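Local coordinates for protein probable 2-dehydro-3-deoxygalactonokinase DgoK1 (Sinorhizobium meliloti, PDB 3T69) that probably phosphorylates 2-dehydro-3-deoxy-D-galactonate with ATP, a step in the breakdown of galactose and D-galactonate, at residues Ser143-Trp155 with Gly261-Tyr274. Residues are numbered along the deposited sequence; the frame is centred on the assembly and turned at random.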
loop_
_atom_site.group_PDB
_atom_site.type_symbol
_atom_site.label_atom_id
_atom_site.label_comp_id
_atom_site.label_asym_id
_atom_site.label_seq_id
_atom_site.Cartn_x
_atom_site.Cartn_y
_atom_site.Cartn_z
ATOM N N SER B 143 -30.865 11.985 5.808
ATOM C CA SER B 143 -29.545 11.626 5.283
ATOM C C SER B 143 -28.407 11.708 6.273
ATOM O O SER B 143 -28.197 12.728 6.938
ATOM C CB SER B 143 -29.221 12.421 4.025
ATOM O OG SER B 143 -30.011 11.944 2.946
ATOM N N HIS B 144 -27.677 10.608 6.383
ATOM C CA HIS B 144 -26.447 10.597 7.158
ATOM C C HIS B 144 -25.294 10.121 6.284
ATOM O O HIS B 144 -25.501 9.506 5.223
ATOM C CB HIS B 144 -26.593 9.746 8.421
ATOM C CG HIS B 144 -27.758 10.140 9.281
ATOM N ND1 HIS B 144 -27.772 11.293 10.040
ATOM C CD2 HIS B 144 -28.950 9.529 9.505
ATOM C CE1 HIS B 144 -28.919 11.374 10.695
ATOM N NE2 HIS B 144 -29.652 10.316 10.387
ATOM N N LEU B 145 -24.087 10.447 6.714
ATOM C CA LEU B 145 -22.874 9.911 6.127
ATOM C C LEU B 145 -22.032 9.305 7.248
ATOM O O LEU B 145 -21.457 10.006 8.056
ATOM C CB LEU B 145 -22.138 11.022 5.357
ATOM C CG LEU B 145 -20.713 10.907 4.787
ATOM C CD1 LEU B 145 -20.464 9.597 4.014
ATOM C CD2 LEU B 145 -20.438 12.149 3.896
ATOM N N VAL B 146 -21.970 7.985 7.272
ATOM C CA VAL B 146 -21.341 7.270 8.354
ATOM C C VAL B 146 -20.005 6.688 7.919
ATOM O O VAL B 146 -19.921 6.015 6.888
ATOM C CB VAL B 146 -22.249 6.105 8.777
ATOM C CG1 VAL B 146 -21.737 5.409 10.009
ATOM C CG2 VAL B 146 -23.721 6.581 8.971
ATOM N N CYS B 147 -18.975 6.911 8.726
ATOM C CA CYS B 147 -17.640 6.404 8.470
ATOM C C CYS B 147 -17.404 5.300 9.422
ATOM O O CYS B 147 -17.535 5.504 10.617
ATOM C CB CYS B 147 -16.581 7.509 8.669
ATOM S SG CYS B 147 -14.847 7.009 9.012
ATOM N N MET B 148 -17.017 4.127 8.910
ATOM C CA MET B 148 -16.818 2.959 9.773
ATOM C C MET B 148 -15.409 2.385 9.646
ATOM O O MET B 148 -15.226 1.414 8.970
ATOM C CB MET B 148 -17.912 1.885 9.483
ATOM C CG MET B 148 -19.347 2.478 9.285
ATOM S SD MET B 148 -20.693 1.404 8.768
ATOM C CE MET B 148 -20.461 0.219 10.067
ATOM N N PRO B 149 -14.408 2.974 10.336
ATOM C CA PRO B 149 -12.986 2.607 10.244
ATOM C C PRO B 149 -12.774 1.160 10.588
ATOM O O PRO B 149 -13.706 0.562 11.043
ATOM C CB PRO B 149 -12.357 3.456 11.338
ATOM C CG PRO B 149 -13.481 3.726 12.313
ATOM C CD PRO B 149 -14.618 3.984 11.392
ATOM N N GLY B 150 -11.539 0.645 10.407
ATOM C CA GLY B 150 -11.106 -0.762 10.664
ATOM C C GLY B 150 -10.082 -1.238 9.602
ATOM O O GLY B 150 -9.621 -0.454 8.807
ATOM N N THR B 151 -9.713 -2.517 9.582
ATOM C CA THR B 151 -8.948 -3.059 8.451
ATOM C C THR B 151 -9.411 -2.502 7.100
ATOM O O THR B 151 -8.590 -2.086 6.289
ATOM C CB THR B 151 -9.111 -4.561 8.352
ATOM O OG1 THR B 151 -8.780 -5.141 9.609
ATOM C CG2 THR B 151 -8.182 -5.102 7.331
ATOM N N HIS B 152 -10.725 -2.544 6.853
ATOM C CA HIS B 152 -11.330 -1.959 5.669
ATOM C C HIS B 152 -12.310 -0.867 6.140
ATOM O O HIS B 152 -13.203 -1.118 6.927
ATOM C CB HIS B 152 -12.098 -2.999 4.827
ATOM C CG HIS B 152 -11.253 -4.109 4.255
ATOM N ND1 HIS B 152 -11.797 -5.314 3.849
ATOM C CD2 HIS B 152 -9.925 -4.197 4.005
ATOM C CE1 HIS B 152 -10.838 -6.098 3.383
ATOM N NE2 HIS B 152 -9.689 -5.454 3.488
ATOM N N SER B 153 -12.156 0.356 5.683
ATOM C CA SER B 153 -12.926 1.394 6.323
ATOM C C SER B 153 -14.144 1.709 5.469
ATOM O O SER B 153 -14.029 2.002 4.301
ATOM C CB SER B 153 -12.044 2.616 6.583
ATOM O OG SER B 153 -12.858 3.725 6.898
ATOM N N LYS B 154 -15.329 1.626 6.027
ATOM C CA LYS B 154 -16.481 1.853 5.182
ATOM C C LYS B 154 -17.047 3.286 5.270
ATOM O O LYS B 154 -17.131 3.854 6.367
ATOM C CB LYS B 154 -17.522 0.775 5.480
ATOM C CG LYS B 154 -17.486 -0.378 4.481
ATOM C CD LYS B 154 -16.556 -1.520 4.774
ATOM C CE LYS B 154 -16.193 -2.059 3.433
ATOM N NZ LYS B 154 -15.672 -3.433 3.342
ATOM N N TRP B 155 -17.402 3.882 4.140
ATOM C CA TRP B 155 -18.105 5.182 4.145
ATOM C C TRP B 155 -19.488 5.023 3.512
ATOM O O TRP B 155 -19.594 4.706 2.336
ATOM C CB TRP B 155 -17.293 6.273 3.436
ATOM C CG TRP B 155 -16.128 6.810 4.324
ATOM C CD1 TRP B 155 -15.030 6.111 4.759
ATOM C CD2 TRP B 155 -15.986 8.129 4.849
ATOM N NE1 TRP B 155 -14.223 6.905 5.523
ATOM C CE2 TRP B 155 -14.783 8.153 5.593
ATOM C CE3 TRP B 155 -16.768 9.283 4.787
ATOM C CZ2 TRP B 155 -14.343 9.300 6.272
ATOM C CZ3 TRP B 155 -16.344 10.420 5.449
ATOM C CH2 TRP B 155 -15.127 10.428 6.178
ATOM N N GLY B 261 -20.028 17.122 9.514
ATOM C CA GLY B 261 -21.193 16.568 8.865
ATOM C C GLY B 261 -21.082 15.069 8.697
ATOM O O GLY B 261 -21.751 14.512 7.790
ATOM N N VAL B 262 -20.252 14.418 9.545
ATOM C CA VAL B 262 -20.143 12.937 9.541
ATOM C C VAL B 262 -20.340 12.253 10.886
ATOM O O VAL B 262 -19.960 12.788 11.925
ATOM C CB VAL B 262 -18.831 12.387 8.858
ATOM C CG1 VAL B 262 -18.328 13.356 7.801
ATOM C CG2 VAL B 262 -17.734 12.041 9.871
ATOM N N CYS B 263 -20.905 11.045 10.826
ATOM C CA CYS B 263 -21.158 10.203 11.998
ATOM C C CYS B 263 -20.195 9.033 12.073
ATOM O O CYS B 263 -20.329 8.060 11.339
ATOM C CB CYS B 263 -22.599 9.671 11.977
ATOM S SG CYS B 263 -23.844 10.985 11.556
ATOM N N LEU B 264 -19.225 9.121 12.973
ATOM C CA LEU B 264 -18.247 8.059 13.132
ATOM C C LEU B 264 -18.792 6.992 14.030
ATOM O O LEU B 264 -19.216 7.295 15.132
ATOM C CB LEU B 264 -16.955 8.596 13.750
ATOM C CG LEU B 264 -15.853 7.579 14.010
ATOM C CD1 LEU B 264 -15.160 7.310 12.708
ATOM C CD2 LEU B 264 -14.844 8.095 15.039
ATOM N N VAL B 265 -18.774 5.750 13.547
ATOM C CA VAL B 265 -19.039 4.540 14.330
ATOM C C VAL B 265 -17.716 3.865 14.542
ATOM O O VAL B 265 -17.086 3.471 13.578
ATOM C CB VAL B 265 -19.899 3.552 13.528
ATOM C CG1 VAL B 265 -19.965 2.196 14.216
ATOM C CG2 VAL B 265 -21.299 4.132 13.251
ATOM N N GLY B 266 -17.271 3.721 15.780
ATOM C CA GLY B 266 -16.042 2.978 16.060
ATOM C C GLY B 266 -15.789 2.869 17.547
ATOM O O GLY B 266 -16.506 3.468 18.366
ATOM N N SER B 267 -14.774 2.098 17.915
ATOM C CA SER B 267 -14.463 1.945 19.315
ATOM C C SER B 267 -12.992 2.266 19.606
ATOM O O SER B 267 -12.198 2.406 18.678
ATOM C CB SER B 267 -14.797 0.522 19.734
ATOM O OG SER B 267 -13.637 -0.303 19.690
ATOM N N GLY B 268 -12.647 2.376 20.895
ATOM C CA GLY B 268 -11.257 2.299 21.365
ATOM C C GLY B 268 -10.240 3.132 20.595
ATOM O O GLY B 268 -10.542 4.258 20.169
ATOM N N GLY B 269 -9.037 2.572 20.410
ATOM C CA GLY B 269 -7.897 3.318 19.841
ATOM C C GLY B 269 -8.224 3.996 18.518
ATOM O O GLY B 269 -8.234 5.246 18.409
ATOM N N LEU B 270 -8.545 3.158 17.530
ATOM C CA LEU B 270 -8.859 3.595 16.179
ATOM C C LEU B 270 -9.980 4.629 16.109
ATOM O O LEU B 270 -9.956 5.540 15.250
ATOM C CB LEU B 270 -9.214 2.381 15.334
ATOM C CG LEU B 270 -9.248 2.476 13.805
ATOM C CD1 LEU B 270 -8.034 3.120 13.204
ATOM C CD2 LEU B 270 -9.356 1.065 13.319
ATOM N N GLY B 271 -10.964 4.489 17.001
ATOM C CA GLY B 271 -12.062 5.445 17.091
ATOM C C GLY B 271 -11.533 6.831 17.395
ATOM O O GLY B 271 -11.882 7.801 16.695
ATOM N N THR B 272 -10.683 6.922 18.427
ATOM C CA THR B 272 -10.052 8.188 18.838
ATOM C C THR B 272 -9.291 8.752 17.627
ATOM O O THR B 272 -9.668 9.821 17.066
ATOM C CB THR B 272 -9.140 8.007 20.107
ATOM O OG1 THR B 272 -9.948 7.693 21.255
ATOM C CG2 THR B 272 -8.344 9.264 20.415
ATOM N N LEU B 273 -8.279 8.001 17.193
ATOM C CA LEU B 273 -7.529 8.292 15.960
ATOM C C LEU B 273 -8.346 8.897 14.800
ATOM O O LEU B 273 -7.953 9.914 14.230
ATOM C CB LEU B 273 -6.826 7.030 15.500
ATOM C CG LEU B 273 -5.475 7.197 14.796
ATOM C CD1 LEU B 273 -4.501 8.050 15.623
ATOM C CD2 LEU B 273 -4.866 5.802 14.543
ATOM N N TYR B 274 -9.495 8.317 14.468
ATOM C CA TYR B 274 -10.315 8.892 13.413
ATOM C C TYR B 274 -11.051 10.193 13.729
ATOM O O TYR B 274 -11.260 11.024 12.827
ATOM C CB TYR B 274 -11.299 7.867 12.841
ATOM C CG TYR B 274 -10.736 6.989 11.733
ATOM C CD1 TYR B 274 -11.109 7.184 10.404
ATOM C CD2 TYR B 274 -9.837 5.975 12.009
ATOM C CE1 TYR B 274 -10.600 6.364 9.358
ATOM C CE2 TYR B 274 -9.335 5.159 10.980
ATOM C CZ TYR B 274 -9.711 5.371 9.670
ATOM O OH TYR B 274 -9.214 4.554 8.681
#
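Strands 143-148 and 261-264 run parallel as neighbours in a mixed sheet, Val146 pairing with Cys263 and Cys147 with Leu264. Three backbone bonds join them: Cys263 N to Leu145 O (3.0 Å), Cys147 N to Cys263 O (3.2 Å) and Val265 N to Cys147 O (3.2 Å). The other edge of 143-148 is bonded to strand 153-159, so its polar backbone is used on both flanks.

Beta-branched valines, at home in extended strands, pack on the face that carries Val146 and Cys263: Val146 CG1, anti to its own N (chi1 -173°), lies against Val265 CG2 at 3.5 Å. On the other face, with Leu264, Cys147 is compact enough for its sulfur to touch Leu264 CD1 (3.7 Å) and approach the Tyr274 ring obliquely, while Cys147 CB sits over the Trp155 ring.

Past the strand, Pro149 sets CB over the centre of the Tyr274 ring, a CH-pi contact 3.5 Å from the centroid, and its CD against Leu264 CD1. Tyrosine fits here because its flat ring receives the proline while its hydroxyl hydrogen-bonds Glu248 OE1 and Thr171 OG1; Ser153 OG and Trp155 NE1 share the other oxygen of that carboxylate. With an alanine in place of Tyr274, Pro149 CB would probably lose the ring it packs on, and Glu248 OE1 and Thr171 OG1 their shared hydroxyl.

The glycine-rich turn from strand 261-264 into helix 268-280 is consistent with the ASKHA-type nucleotide-binding fold. Backbone bonds thus set the strand register, whereas apolar contacts and the Glu248 carboxylate, shared by Tyr274, Ser153 and Trp155, tie the helix to the sheet.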